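Local structure of probable TonB-dependent siderophore receptor PiuA (Acinetobacter baumannii, 5FP1) at residues A[31-36]-A[125-130]; A[49-54]-A[627-632]; A[424-429]-A[434-439]; A[649-652]-A[658-661]; A[691-696]-A[700-705]. The protein probably takes part in the initial step of iron uptake at the outer membrane by binding iron-chelating siderophores, and may bind ferric enterobactin. All blocks are in the same frame, centred on the assembly; numbering follows the deposited sequence.

Interaction 1. Residues A[31-36]-A[125-130]; sequences SKFVAP and SAMGGA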
# COMPACT_ATOMS: atom_id res chain seq x y z
N SER A 31 1.19 18.68 -4.77
CA SER A 31 0.93 20.11 -4.64
C SER A 31 -0.03 20.46 -3.48
O SER A 31 -0.24 21.64 -3.16
CB SER A 31 0.44 20.69 -5.97
OG SER A 31 -0.91 20.35 -6.21
N LYS A 32 -0.61 19.45 -2.84
CA LYS A 32 -1.37 19.69 -1.61
C LYS A 32 -0.50 19.95 -0.37
O LYS A 32 -1.02 20.43 0.65
CB LYS A 32 -2.35 18.55 -1.35
CG LYS A 32 -3.47 18.57 -2.36
CD LYS A 32 -4.60 17.64 -2.01
CE LYS A 32 -5.67 17.67 -3.08
NZ LYS A 32 -6.57 16.55 -2.80
N PHE A 33 0.78 19.60 -0.44
CA PHE A 33 1.76 19.97 0.57
C PHE A 33 2.37 21.28 0.08
O PHE A 33 3.27 21.29 -0.74
CB PHE A 33 2.86 18.92 0.72
CG PHE A 33 2.46 17.73 1.55
CD1 PHE A 33 2.11 17.87 2.89
CD2 PHE A 33 2.45 16.46 1.00
CE1 PHE A 33 1.74 16.78 3.66
CE2 PHE A 33 2.10 15.35 1.77
CZ PHE A 33 1.73 15.50 3.10
N VAL A 34 1.84 22.37 0.57
CA VAL A 34 2.20 23.69 0.10
C VAL A 34 3.51 24.22 0.67
O VAL A 34 4.04 25.23 0.19
CB VAL A 34 1.06 24.67 0.40
CG1 VAL A 34 -0.21 24.19 -0.31
CG2 VAL A 34 0.82 24.79 1.90
N ALA A 35 4.03 23.54 1.69
CA ALA A 35 5.30 23.94 2.33
C ALA A 35 6.33 22.84 2.17
O ALA A 35 5.95 21.68 2.01
CB ALA A 35 5.06 24.24 3.80
N PRO A 36 7.63 23.18 2.27
CA PRO A 36 8.67 22.15 2.27
C PRO A 36 8.48 21.19 3.42
O PRO A 36 7.84 21.54 4.41
CB PRO A 36 9.99 22.94 2.43
CG PRO A 36 9.61 24.36 2.64
CD PRO A 36 8.18 24.55 2.27
N SER A 125 -7.65 13.26 6.01
CA SER A 125 -8.79 13.45 5.12
C SER A 125 -8.83 14.84 4.51
O SER A 125 -9.37 14.98 3.42
CB SER A 125 -10.13 13.12 5.80
OG SER A 125 -10.24 11.74 6.09
N ALA A 126 -8.29 15.87 5.16
CA ALA A 126 -8.35 17.20 4.54
C ALA A 126 -7.56 17.23 3.23
O ALA A 126 -7.84 18.04 2.32
CB ALA A 126 -7.86 18.27 5.51
N MET A 127 -6.56 16.35 3.12
CA MET A 127 -5.75 16.27 1.93
C MET A 127 -6.32 15.26 0.92
O MET A 127 -6.13 15.41 -0.28
CB MET A 127 -4.31 15.86 2.29
CG MET A 127 -3.64 16.90 3.16
SD MET A 127 -1.89 16.57 3.35
CE MET A 127 -1.30 17.06 1.74
N GLY A 128 -7.01 14.24 1.40
CA GLY A 128 -7.40 13.12 0.54
C GLY A 128 -8.86 12.72 0.51
O GLY A 128 -9.25 11.89 -0.32
N GLY A 129 -9.69 13.32 1.35
CA GLY A 129 -11.08 12.92 1.47
C GLY A 129 -11.30 11.66 2.30
O GLY A 129 -10.60 11.41 3.28
N ALA A 130 -12.28 10.85 1.90
CA ALA A 130 -12.62 9.67 2.64
C ALA A 130 -11.40 8.79 2.88
O ALA A 130 -10.57 8.63 1.99
CB ALA A 130 -13.69 8.89 1.93
O HOH W 1 -7.89 18.06 -0.36
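Phe-33 meets Met-127 in a Met-aromatic contact, and Lys-32 bonds to the same residue at the end of helix 125-128. This short helix belongs to the plug of the TonB-dependent receptor. Segment 31-36 is a loop that runs up to plug strand 43-47.

From Lys-32, CB packs on Met-127 CE at 3.6 Å. Beyond CG the chain is extended and leads away from the methyl to the helix backbone. CD passes 3.2 Å from Met-127 O. CE stays close to the same oxygen. NZ then gives that carbonyl oxygen a hydrogen bond of 2.8 Å, with the donor tilted 24° from the carbonyl plane. NZ also reaches Ala-126 O through a water. The ammonium thus serves one carbonyl directly and a second through water at the helix end, which probably favours its positive charge. Tyr-422 of the barrel adds a cation-pi contact to Lys-32.

Met-127 bends at its last torsion, chi3 74°, which turns its methyl onto the Phe-33 ring. The two side chains cross at about a right angle. CE sits over the centre of one ring face, 3.5 Å from the Phe-33 centroid. SD lies obliquely to the ring, 3.6 Å from Phe-33 CE1.

Interaction 2. Residues A[49-54]-A[627-632]; sequences KQLIED and TLWTTY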
# COMPACT_ATOMS: atom_id res chain seq x y z
N LYS A 49 14.01 8.03 -5.02
CA LYS A 49 14.56 7.47 -6.25
C LYS A 49 15.84 6.69 -5.98
O LYS A 49 15.99 5.55 -6.43
CB LYS A 49 14.81 8.58 -7.25
CG LYS A 49 15.32 8.14 -8.61
CD LYS A 49 15.47 9.36 -9.51
CE LYS A 49 15.66 9.02 -10.97
NZ LYS A 49 17.04 8.54 -11.21
N GLN A 50 16.74 7.27 -5.21
CA GLN A 50 18.03 6.62 -5.01
C GLN A 50 17.89 5.36 -4.16
O GLN A 50 18.57 4.37 -4.40
CB GLN A 50 19.08 7.56 -4.39
CG GLN A 50 20.49 6.96 -4.36
CD GLN A 50 21.02 6.66 -5.75
OE1 GLN A 50 20.99 7.53 -6.62
NE2 GLN A 50 21.45 5.44 -5.97
N LEU A 51 17.02 5.41 -3.16
CA LEU A 51 16.77 4.23 -2.36
C LEU A 51 16.17 3.12 -3.22
O LEU A 51 16.55 1.95 -3.09
CB LEU A 51 15.86 4.55 -1.17
CG LEU A 51 15.57 3.42 -0.18
CD1 LEU A 51 16.85 2.89 0.47
CD2 LEU A 51 14.64 3.89 0.92
N ILE A 52 15.25 3.49 -4.09
CA ILE A 52 14.61 2.54 -5.00
C ILE A 52 15.68 1.90 -5.91
O ILE A 52 15.74 0.68 -6.08
CB ILE A 52 13.50 3.22 -5.81
CG1 ILE A 52 12.30 3.56 -4.87
CG2 ILE A 52 13.04 2.32 -6.95
CD1 ILE A 52 11.31 4.52 -5.48
N GLU A 53 16.58 2.72 -6.44
CA GLU A 53 17.69 2.19 -7.25
C GLU A 53 18.68 1.30 -6.49
O GLU A 53 19.08 0.26 -6.99
CB GLU A 53 18.41 3.34 -7.98
CG GLU A 53 17.56 3.80 -9.15
CD GLU A 53 18.05 5.05 -9.86
OE1 GLU A 53 19.24 5.42 -9.69
OE2 GLU A 53 17.22 5.66 -10.58
N ASP A 54 19.05 1.71 -5.29
CA ASP A 54 19.98 0.96 -4.49
C ASP A 54 19.44 -0.42 -4.11
O ASP A 54 20.20 -1.41 -4.05
CB ASP A 54 20.26 1.71 -3.20
CG ASP A 54 21.32 2.80 -3.34
OD1 ASP A 54 21.80 3.06 -4.48
OD2 ASP A 54 21.62 3.40 -2.29
N THR A 627 14.34 0.43 10.47
CA THR A 627 14.99 0.08 9.23
C THR A 627 16.22 0.96 9.06
O THR A 627 16.29 2.11 9.54
CB THR A 627 14.10 0.24 7.98
OG1 THR A 627 13.85 1.63 7.74
CG2 THR A 627 12.74 -0.52 8.10
N LEU A 628 17.16 0.41 8.33
CA LEU A 628 18.43 1.10 8.04
C LEU A 628 18.91 0.68 6.67
O LEU A 628 18.97 -0.52 6.36
CB LEU A 628 19.45 0.79 9.11
CG LEU A 628 20.91 1.19 8.80
CD1 LEU A 628 21.04 2.68 8.84
CD2 LEU A 628 21.85 0.56 9.81
N TRP A 629 19.24 1.68 5.84
CA TRP A 629 19.96 1.46 4.61
C TRP A 629 21.12 2.45 4.58
O TRP A 629 20.90 3.64 4.77
CB TRP A 629 19.08 1.71 3.40
CG TRP A 629 19.81 1.49 2.14
CD1 TRP A 629 20.27 2.44 1.28
CD2 TRP A 629 20.22 0.23 1.60
NE1 TRP A 629 20.93 1.85 0.23
CE2 TRP A 629 20.91 0.49 0.40
CE3 TRP A 629 20.06 -1.10 2.01
CZ2 TRP A 629 21.46 -0.52 -0.39
CZ3 TRP A 629 20.60 -2.11 1.22
CH2 TRP A 629 21.29 -1.81 0.04
N THR A 630 22.33 1.95 4.37
CA THR A 630 23.48 2.82 4.30
C THR A 630 24.46 2.36 3.23
O THR A 630 24.63 1.16 3.01
CB THR A 630 24.13 2.98 5.68
OG1 THR A 630 25.13 4.01 5.62
CG2 THR A 630 24.73 1.68 6.18
N THR A 631 25.05 3.33 2.52
CA THR A 631 26.02 3.02 1.49
C THR A 631 27.29 3.86 1.64
O THR A 631 27.27 4.97 2.19
CB THR A 631 25.48 3.17 0.05
OG1 THR A 631 25.44 4.55 -0.32
CG2 THR A 631 24.06 2.55 -0.07
N TYR A 632 28.38 3.29 1.12
CA TYR A 632 29.71 3.90 1.24
C TYR A 632 30.48 3.76 -0.08
O TYR A 632 30.47 2.72 -0.73
CB TYR A 632 30.48 3.29 2.41
CG TYR A 632 31.63 4.17 2.82
CD1 TYR A 632 32.86 4.10 2.17
CD2 TYR A 632 31.48 5.12 3.82
CE1 TYR A 632 33.91 4.93 2.51
CE2 TYR A 632 32.52 5.96 4.17
CZ TYR A 632 33.73 5.86 3.52
OH TYR A 632 34.77 6.69 3.86
O HOH W 2 23.42 5.17 -2.35
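Leu-51 and Asp-54 of helix 49-55 meet Trp-629 and Thr-631 of strand 624-635. This is a plug-to-barrel contact: a plug helix lies against the inner wall of the barrel. The axes of segments 49-54 and 627-632 are 83° apart.

Lys-49 comes first, its NZ in a salt bridge with Glu-53 within the helix. Gln-50 acts from the second shell. Its NE2 donates to Asp-54 OD1 at 2.8 Å, meeting the carboxylate from above its plane. Leu-51 follows. Its CD1 branch approaches the indole obliquely, 3.5 Å from Trp-629 CD1. Asp-54, at the end of the segment, points toward the strand. Its CB lies 3.5 Å from Trp-629 NE1, and its carboxylate plane is turned 48° from the indole.

OD1 of Asp-54 has a second partner in Arg-671 of the barrel, which makes a salt bridge. Gln-50 and Arg-671 thus hold the carboxylate while its other oxygen faces the strand. A water links OD2 to Thr-631 OG1, which also bonds to Asn-583. Thr-631 CG2 touches OD2 at 3.4 Å. Trp-629 NE1 donates to Asp-54 OD2 at 3.0 Å and 162°, with the oxygen at the indole edge and met on its anti side.

Interaction 3. Residues A[424-429]-A[434-439]; sequences LDNIEI and LLDLGL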
# COMPACT_ATOMS: atom_id res chain seq x y z
N LEU A 424 -6.60 24.60 1.41
CA LEU A 424 -5.39 24.36 2.17
C LEU A 424 -4.56 25.63 2.09
O LEU A 424 -4.39 26.19 1.01
CB LEU A 424 -4.58 23.20 1.59
CG LEU A 424 -5.22 21.81 1.66
CD1 LEU A 424 -4.57 20.90 0.64
CD2 LEU A 424 -5.10 21.19 3.04
N ASP A 425 -4.08 26.10 3.23
CA ASP A 425 -3.30 27.35 3.28
C ASP A 425 -2.30 27.27 4.42
O ASP A 425 -2.65 26.98 5.56
CB ASP A 425 -4.26 28.53 3.47
CG ASP A 425 -3.59 29.91 3.36
OD1 ASP A 425 -2.44 30.02 2.89
OD2 ASP A 425 -4.25 30.90 3.75
N ASN A 426 -1.03 27.47 4.09
CA ASN A 426 -0.01 27.59 5.09
C ASN A 426 0.42 29.06 5.15
O ASN A 426 0.96 29.59 4.18
CB ASN A 426 1.17 26.68 4.79
CG ASN A 426 2.24 26.72 5.88
OD1 ASN A 426 3.06 27.64 5.91
ND2 ASN A 426 2.22 25.75 6.77
N ILE A 427 0.13 29.72 6.27
CA ILE A 427 0.33 31.16 6.40
C ILE A 427 1.62 31.47 7.17
O ILE A 427 1.74 31.15 8.35
CB ILE A 427 -0.86 31.81 7.10
CG1 ILE A 427 -2.16 31.46 6.37
CG2 ILE A 427 -0.71 33.33 7.13
CD1 ILE A 427 -3.39 31.90 7.10
N GLU A 428 2.57 32.09 6.49
CA GLU A 428 3.78 32.58 7.14
C GLU A 428 3.47 33.92 7.81
O GLU A 428 3.20 34.93 7.14
CB GLU A 428 4.94 32.70 6.16
CG GLU A 428 6.20 33.24 6.80
CD GLU A 428 7.35 33.43 5.84
OE1 GLU A 428 7.54 32.60 4.93
OE2 GLU A 428 8.12 34.40 6.02
N ILE A 429 3.44 33.90 9.13
CA ILE A 429 3.15 35.08 9.92
C ILE A 429 4.41 35.91 10.08
O ILE A 429 4.38 37.11 9.88
CB ILE A 429 2.53 34.69 11.27
CG1 ILE A 429 1.23 33.91 11.04
CG2 ILE A 429 2.23 35.92 12.12
CD1 ILE A 429 0.66 33.31 12.30
N LEU A 434 4.65 29.74 11.39
CA LEU A 434 3.79 29.28 10.27
C LEU A 434 2.52 28.63 10.79
O LEU A 434 2.58 27.72 11.60
CB LEU A 434 4.51 28.27 9.40
CG LEU A 434 5.96 28.57 9.06
CD1 LEU A 434 6.60 27.39 8.35
CD2 LEU A 434 6.05 29.81 8.20
N LEU A 435 1.37 29.12 10.32
CA LEU A 435 0.07 28.57 10.68
C LEU A 435 -0.45 27.71 9.50
O LEU A 435 -0.64 28.22 8.40
CB LEU A 435 -0.91 29.68 10.94
CG LEU A 435 -2.34 29.27 11.26
CD1 LEU A 435 -2.39 28.39 12.51
CD2 LEU A 435 -3.21 30.52 11.43
N ASP A 436 -0.61 26.41 9.74
CA ASP A 436 -1.05 25.48 8.68
C ASP A 436 -2.53 25.17 8.84
O ASP A 436 -2.98 24.84 9.95
CB ASP A 436 -0.25 24.18 8.78
CG ASP A 436 -0.40 23.29 7.53
OD1 ASP A 436 0.11 23.67 6.45
OD2 ASP A 436 -1.06 22.23 7.65
N LEU A 437 -3.32 25.33 7.78
CA LEU A 437 -4.76 25.14 7.87
C LEU A 437 -5.26 24.31 6.70
O LEU A 437 -4.79 24.47 5.58
CB LEU A 437 -5.49 26.47 7.85
CG LEU A 437 -5.07 27.47 8.96
CD1 LEU A 437 -5.60 28.84 8.61
CD2 LEU A 437 -5.56 27.03 10.32
N GLY A 438 -6.25 23.48 6.97
CA GLY A 438 -6.94 22.77 5.89
C GLY A 438 -8.35 22.47 6.30
O GLY A 438 -8.63 22.17 7.48
N LEU A 439 -9.24 22.55 5.32
CA LEU A 439 -10.66 22.31 5.54
C LEU A 439 -11.22 21.67 4.27
O LEU A 439 -10.99 22.16 3.19
CB LEU A 439 -11.35 23.65 5.80
CG LEU A 439 -12.82 23.66 6.13
CD1 LEU A 439 -13.13 22.88 7.39
CD2 LEU A 439 -13.27 25.11 6.30
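Asn-426 and Asp-436 face each other across a beta hairpin of the barrel, as a non-hydrogen-bonded antiparallel pair. Their side chains cross at about a right angle, with amide and carboxylate planes 50° apart. Asn-426 ND2 donates to Asp-436 OD1 at 3.0 Å and 175°. The acceptor lies in the amide plane and is met on its anti side. Both residues have CG opposite the backbone N, and the ends of both side chains come nearer the partner strand.

The same face carries two apolar meetings. Leu-434 CD2 rests 3.7 Å from Glu-428 CB. Leu-424 turns CD2 over Gly-438, 3.7 Å from the glycine CA. Lys-32 and Val-34 of the plug side touch this face.

The other face holds Asp-425, Ile-427, Leu-435 and Leu-437. Ile-427 CD1 meets Leu-437 CD1 at 4.1 Å. Near the turn, Ile-429 CD1 comes within 4.2 Å of Leu-435 CB.

Two hydrogen-bonded pairs join the backbones. Ile-427 N donates to Leu-435 O at 2.7 Å, and Asp-425 N to Leu-437 O at 2.9 Å. Each is matched by a return bond.

The other polar ends are bound by adjoining strands: Asn-426 OD1 by Arg-348, Asp-436 OD2 by Gln-471, and Asp-425 OD2 by His-347. The Asn-Asp bond is thus one link in a polar chain that runs from strand to strand along the barrel wall. Arg-348 and Gln-471 hold both of its ends, which probably limits the rotation of the two flat groups.

Interaction 4. Residues A[649-652]-A[658-661]; sequences KVYG and KWVP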
# COMPACT_ATOMS: atom_id res chain seq x y z
N LYS A 649 7.08 -8.64 17.02
CA LYS A 649 5.97 -9.52 16.68
C LYS A 649 4.70 -8.78 16.29
O LYS A 649 4.46 -7.64 16.72
CB LYS A 649 5.70 -10.50 17.81
CG LYS A 649 5.14 -9.91 19.06
CD LYS A 649 4.67 -11.06 19.95
CE LYS A 649 4.34 -10.59 21.35
NZ LYS A 649 3.75 -11.70 22.15
N VAL A 650 3.89 -9.42 15.45
CA VAL A 650 2.66 -8.80 14.97
C VAL A 650 1.53 -9.76 15.20
O VAL A 650 1.64 -10.93 14.79
CB VAL A 650 2.75 -8.45 13.47
CG1 VAL A 650 1.40 -8.03 12.91
CG2 VAL A 650 3.77 -7.33 13.27
N TYR A 651 0.45 -9.29 15.82
CA TYR A 651 -0.76 -10.10 15.97
C TYR A 651 -1.65 -10.03 14.74
O TYR A 651 -1.81 -8.98 14.12
CB TYR A 651 -1.58 -9.70 17.19
CG TYR A 651 -0.90 -10.06 18.50
CD1 TYR A 651 -0.92 -11.36 18.97
CD2 TYR A 651 -0.21 -9.12 19.24
CE1 TYR A 651 -0.26 -11.72 20.14
CE2 TYR A 651 0.40 -9.45 20.45
CZ TYR A 651 0.37 -10.76 20.89
OH TYR A 651 1.00 -11.11 22.08
N GLY A 652 -2.29 -11.15 14.43
CA GLY A 652 -3.32 -11.19 13.42
C GLY A 652 -4.70 -10.91 13.96
O GLY A 652 -5.54 -10.38 13.23
N LYS A 658 -3.07 -15.30 17.77
CA LYS A 658 -2.45 -15.67 16.49
C LYS A 658 -1.48 -14.58 16.10
O LYS A 658 -1.83 -13.39 16.05
CB LYS A 658 -3.53 -15.85 15.44
CG LYS A 658 -4.57 -16.88 15.88
CD LYS A 658 -5.75 -17.05 14.94
CE LYS A 658 -6.84 -17.86 15.61
NZ LYS A 658 -8.06 -18.00 14.77
N TRP A 659 -0.23 -14.96 15.85
CA TRP A 659 0.81 -13.98 15.63
C TRP A 659 2.00 -14.52 14.85
O TRP A 659 2.13 -15.74 14.62
CB TRP A 659 1.27 -13.41 16.96
CG TRP A 659 2.18 -14.24 17.75
CD1 TRP A 659 3.57 -14.25 17.71
CD2 TRP A 659 1.81 -15.18 18.72
NE1 TRP A 659 4.05 -15.16 18.60
CE2 TRP A 659 2.99 -15.75 19.24
CE3 TRP A 659 0.58 -15.59 19.24
CZ2 TRP A 659 2.99 -16.71 20.25
CZ3 TRP A 659 0.57 -16.57 20.24
CH2 TRP A 659 1.77 -17.11 20.72
N VAL A 660 2.85 -13.61 14.40
CA VAL A 660 4.11 -13.97 13.79
C VAL A 660 5.19 -13.31 14.62
O VAL A 660 4.99 -12.19 15.14
CB VAL A 660 4.19 -13.58 12.31
CG1 VAL A 660 3.12 -14.31 11.51
CG2 VAL A 660 4.06 -12.06 12.13
N PRO A 661 6.35 -13.98 14.75
CA PRO A 661 7.38 -13.47 15.67
C PRO A 661 8.18 -12.31 15.12
O PRO A 661 8.15 -12.03 13.91
CB PRO A 661 8.29 -14.69 15.90
CG PRO A 661 8.03 -15.60 14.76
CD PRO A 661 6.61 -15.37 14.33
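Val-650 and Val-660 form an antiparallel hydrogen-bonded pair near the turn of hairpin 638-651/659-673. The hairpin joins two neighbouring strands of the transmembrane barrel, probably at its extracellular end. In the backbone, Val-650 N donates to Val-660 O at 3.0 Å, and Val-660 N returns the bond to Val-650 O. Gly-652 N adds a bond to Lys-658 O at 2.8 Å. Tyr-651 and Trp-659 lie between these as a non-hydrogen-bonded pair.

Apolar contacts fall on both faces. Val-660 CG2 packs on Val-650 CB at 4.1 Å. On the face of the two aromatics, Tyr-651 CD1 touches Trp-659 CB at 3.6 Å. Their side chains run side by side, but the rings meet obliquely, with planes 62° apart. Lys-649 CD comes 4.1 Å from Trp-659 CD1.

Lys-649 makes the polar side-chain contacts. Its CG lies between the backbone N and the carbonyl carbon (chi1 69°), and the extended chain rises beside both aromatics. NZ donates to Tyr-651 OH at 2.8 Å. Its cation-pi attraction to Trp-659 is at most weak.

Around the hairpin, the loop at Lys-247 and Pro-248 touches Trp-659 and Val-660. Val-660 CG1 packs against Phe-693 and Ala-702 of hairpin 693-696/701-704.

Interaction 5. Residues A[691-696]-A[700-705]; sequences RYFTKA and HYATEA. With PO4 (phosphate ion), chain B.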
# COMPACT_ATOMS: atom_id res chain seq x y z
N ARG A 691 13.83 -17.07 7.82
CA ARG A 691 12.41 -17.41 7.71
C ARG A 691 11.61 -16.49 8.62
O ARG A 691 11.67 -16.56 9.86
CB ARG A 691 12.16 -18.87 8.08
CG ARG A 691 10.70 -19.33 7.95
CD ARG A 691 10.56 -20.77 8.46
NE ARG A 691 9.22 -21.37 8.30
CZ ARG A 691 8.37 -21.57 9.29
NH1 ARG A 691 8.63 -21.16 10.51
NH2 ARG A 691 7.20 -22.14 9.04
N TYR A 692 10.84 -15.62 7.99
CA TYR A 692 9.96 -14.73 8.72
C TYR A 692 8.68 -14.48 7.92
O TYR A 692 8.53 -14.98 6.78
CB TYR A 692 10.68 -13.41 9.09
CG TYR A 692 10.99 -12.47 7.94
CD1 TYR A 692 12.05 -12.71 7.08
CD2 TYR A 692 10.21 -11.32 7.72
CE1 TYR A 692 12.32 -11.86 6.03
CE2 TYR A 692 10.46 -10.47 6.67
CZ TYR A 692 11.54 -10.72 5.85
OH TYR A 692 11.80 -9.86 4.80
N PHE A 693 7.76 -13.76 8.55
CA PHE A 693 6.42 -13.55 8.03
C PHE A 693 6.07 -12.07 7.95
O PHE A 693 6.17 -11.34 8.93
CB PHE A 693 5.43 -14.29 8.94
CG PHE A 693 5.66 -15.78 8.95
CD1 PHE A 693 6.56 -16.34 9.81
CD2 PHE A 693 5.03 -16.60 8.02
CE1 PHE A 693 6.82 -17.68 9.78
CE2 PHE A 693 5.28 -17.96 7.99
CZ PHE A 693 6.19 -18.49 8.84
N THR A 694 5.64 -11.66 6.76
CA THR A 694 5.29 -10.26 6.46
C THR A 694 3.81 -9.95 6.58
O THR A 694 3.43 -8.79 6.60
CB THR A 694 5.71 -9.91 5.04
OG1 THR A 694 5.24 -10.93 4.17
CG2 THR A 694 7.21 -9.81 4.97
N LYS A 695 2.95 -10.96 6.65
CA LYS A 695 1.51 -10.70 6.83
C LYS A 695 0.98 -11.73 7.79
O LYS A 695 1.30 -12.92 7.68
CB LYS A 695 0.73 -10.87 5.51
CG LYS A 695 1.34 -10.14 4.31
CD LYS A 695 0.70 -10.51 2.99
CE LYS A 695 1.47 -9.90 1.83
NZ LYS A 695 0.80 -10.20 0.54
N ALA A 696 0.12 -11.27 8.68
CA ALA A 696 -0.58 -12.14 9.59
C ALA A 696 -2.07 -11.89 9.37
O ALA A 696 -2.56 -10.79 9.61
CB ALA A 696 -0.17 -11.83 11.00
N HIS A 700 -6.47 -18.31 10.39
CA HIS A 700 -6.03 -19.30 9.41
C HIS A 700 -4.53 -19.37 9.07
O HIS A 700 -3.94 -20.46 9.12
CB HIS A 700 -6.84 -19.20 8.12
CG HIS A 700 -8.32 -19.08 8.34
ND1 HIS A 700 -9.03 -19.96 9.13
CD2 HIS A 700 -9.22 -18.19 7.85
CE1 HIS A 700 -10.31 -19.61 9.12
NE2 HIS A 700 -10.44 -18.54 8.36
N TYR A 701 -3.93 -18.26 8.66
CA TYR A 701 -2.58 -18.31 8.11
C TYR A 701 -1.84 -17.01 8.17
O TYR A 701 -2.41 -15.92 8.40
CB TYR A 701 -2.63 -18.79 6.65
CG TYR A 701 -3.02 -17.71 5.67
CD1 TYR A 701 -4.35 -17.39 5.44
CD2 TYR A 701 -2.04 -16.98 5.01
CE1 TYR A 701 -4.70 -16.35 4.58
CE2 TYR A 701 -2.38 -15.99 4.11
CZ TYR A 701 -3.71 -15.67 3.89
OH TYR A 701 -4.00 -14.65 2.99
N ALA A 702 -0.53 -17.13 7.98
CA ALA A 702 0.36 -16.01 7.78
C ALA A 702 1.17 -16.19 6.51
O ALA A 702 1.38 -17.31 6.04
CB ALA A 702 1.30 -15.87 8.95
N THR A 703 1.67 -15.09 5.96
CA THR A 703 2.39 -15.14 4.70
C THR A 703 3.87 -15.11 5.00
O THR A 703 4.36 -14.20 5.67
CB THR A 703 2.03 -13.92 3.82
OG1 THR A 703 0.63 -13.94 3.54
CG2 THR A 703 2.80 -13.91 2.50
N GLU A 704 4.58 -16.10 4.48
CA GLU A 704 6.03 -16.15 4.60
C GLU A 704 6.73 -15.17 3.67
O GLU A 704 6.39 -15.01 2.49
CB GLU A 704 6.52 -17.60 4.36
CG GLU A 704 7.96 -17.89 4.76
CD GLU A 704 8.33 -19.37 4.56
OE1 GLU A 704 7.41 -20.22 4.45
OE2 GLU A 704 9.53 -19.67 4.50
N ALA A 705 7.75 -14.49 4.19
CA ALA A 705 8.58 -13.64 3.36
C ALA A 705 9.45 -14.50 2.45
O ALA A 705 9.68 -15.68 2.71
CB ALA A 705 9.46 -12.74 4.22
P PO4 B . -13.40 -18.71 6.64
O1 PO4 B . -13.41 -20.11 7.23
O2 PO4 B . -12.27 -18.65 5.64
O3 PO4 B . -13.19 -17.67 7.74
O4 PO4 B . -14.73 -18.45 5.95
O HOH W 3 7.79 -22.35 6.02
O HOH W 4 11.32 -15.79 5.06
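Tyr-692 reaches Ala-705 because its chi1 of 70° sets the ring between its own backbone N and carbonyl carbon, which folds the ring back toward the partner segment. Ala-705 CB then sits over one ring face, offset toward the rim, 3.3 Å from Tyr-692 CZ. This is a CH-pi contact. Tyr-663 stacks with this ring, and Arg-665 binds its hydroxyl.

Arg-691 is extended from CG to NE and crosses Glu-704 at about a right angle. Its CG lies 3.7 Å from Glu-704 OE2. The charged groups stay apart, and a water joins them, accepting from Arg-691 NE at 2.9 Å and donating to Glu-704 OE1. Phe-693 CZ lies over one face of the guanidinium. Arg-691 NH2 is bound by Ala-249 O, and Glu-704 OE2 by Gly-254 N.

Phe-693 CD2 packs on Ala-702 CB at 3.9 Å, while Lys-695 lays CD along Thr-703 OG1 at 3.5 Å. Backbone bonds run from Ala-705 N to Tyr-692 O at 2.7 Å, Thr-694 N to Thr-703 O at 3.0 Å, and Thr-703 N to Lys-695 O at 2.8 Å. Lys-695 N is buried with no partner.

Beyond the paired residues, His-700 NE2 donates to a phosphate ion, probably from the crystallisation liquor. The register shifts by one between Phe-693 and Lys-695, a beta bulge in an antiparallel hairpin. This hairpin lies in the long connection between barrel strands 678-685 and 709-717, probably an extracellular loop.

Overall arrangement
From the N terminus, interaction 1 closes first, bringing the loop at 31-36 to helix 125-128 within the plug region. Interaction 2 starts inside that span, at helix 49-55, and closes only at strand 624-635, so the two cross. It ties plug to barrel across most of the chain. Interaction 3, the hairpin 405-428/433-450, falls within this span. It also touches interaction 1, where Val-34 packs on Asn-426, a second meeting of plug side and wall. Interactions 4 and 5 follow in series as local hairpins. They touch through Val-660 and Gly-652, centres about 9 Å apart, and join the end of a barrel hairpin to the long connection before the last strand, far from interactions 1 and 3.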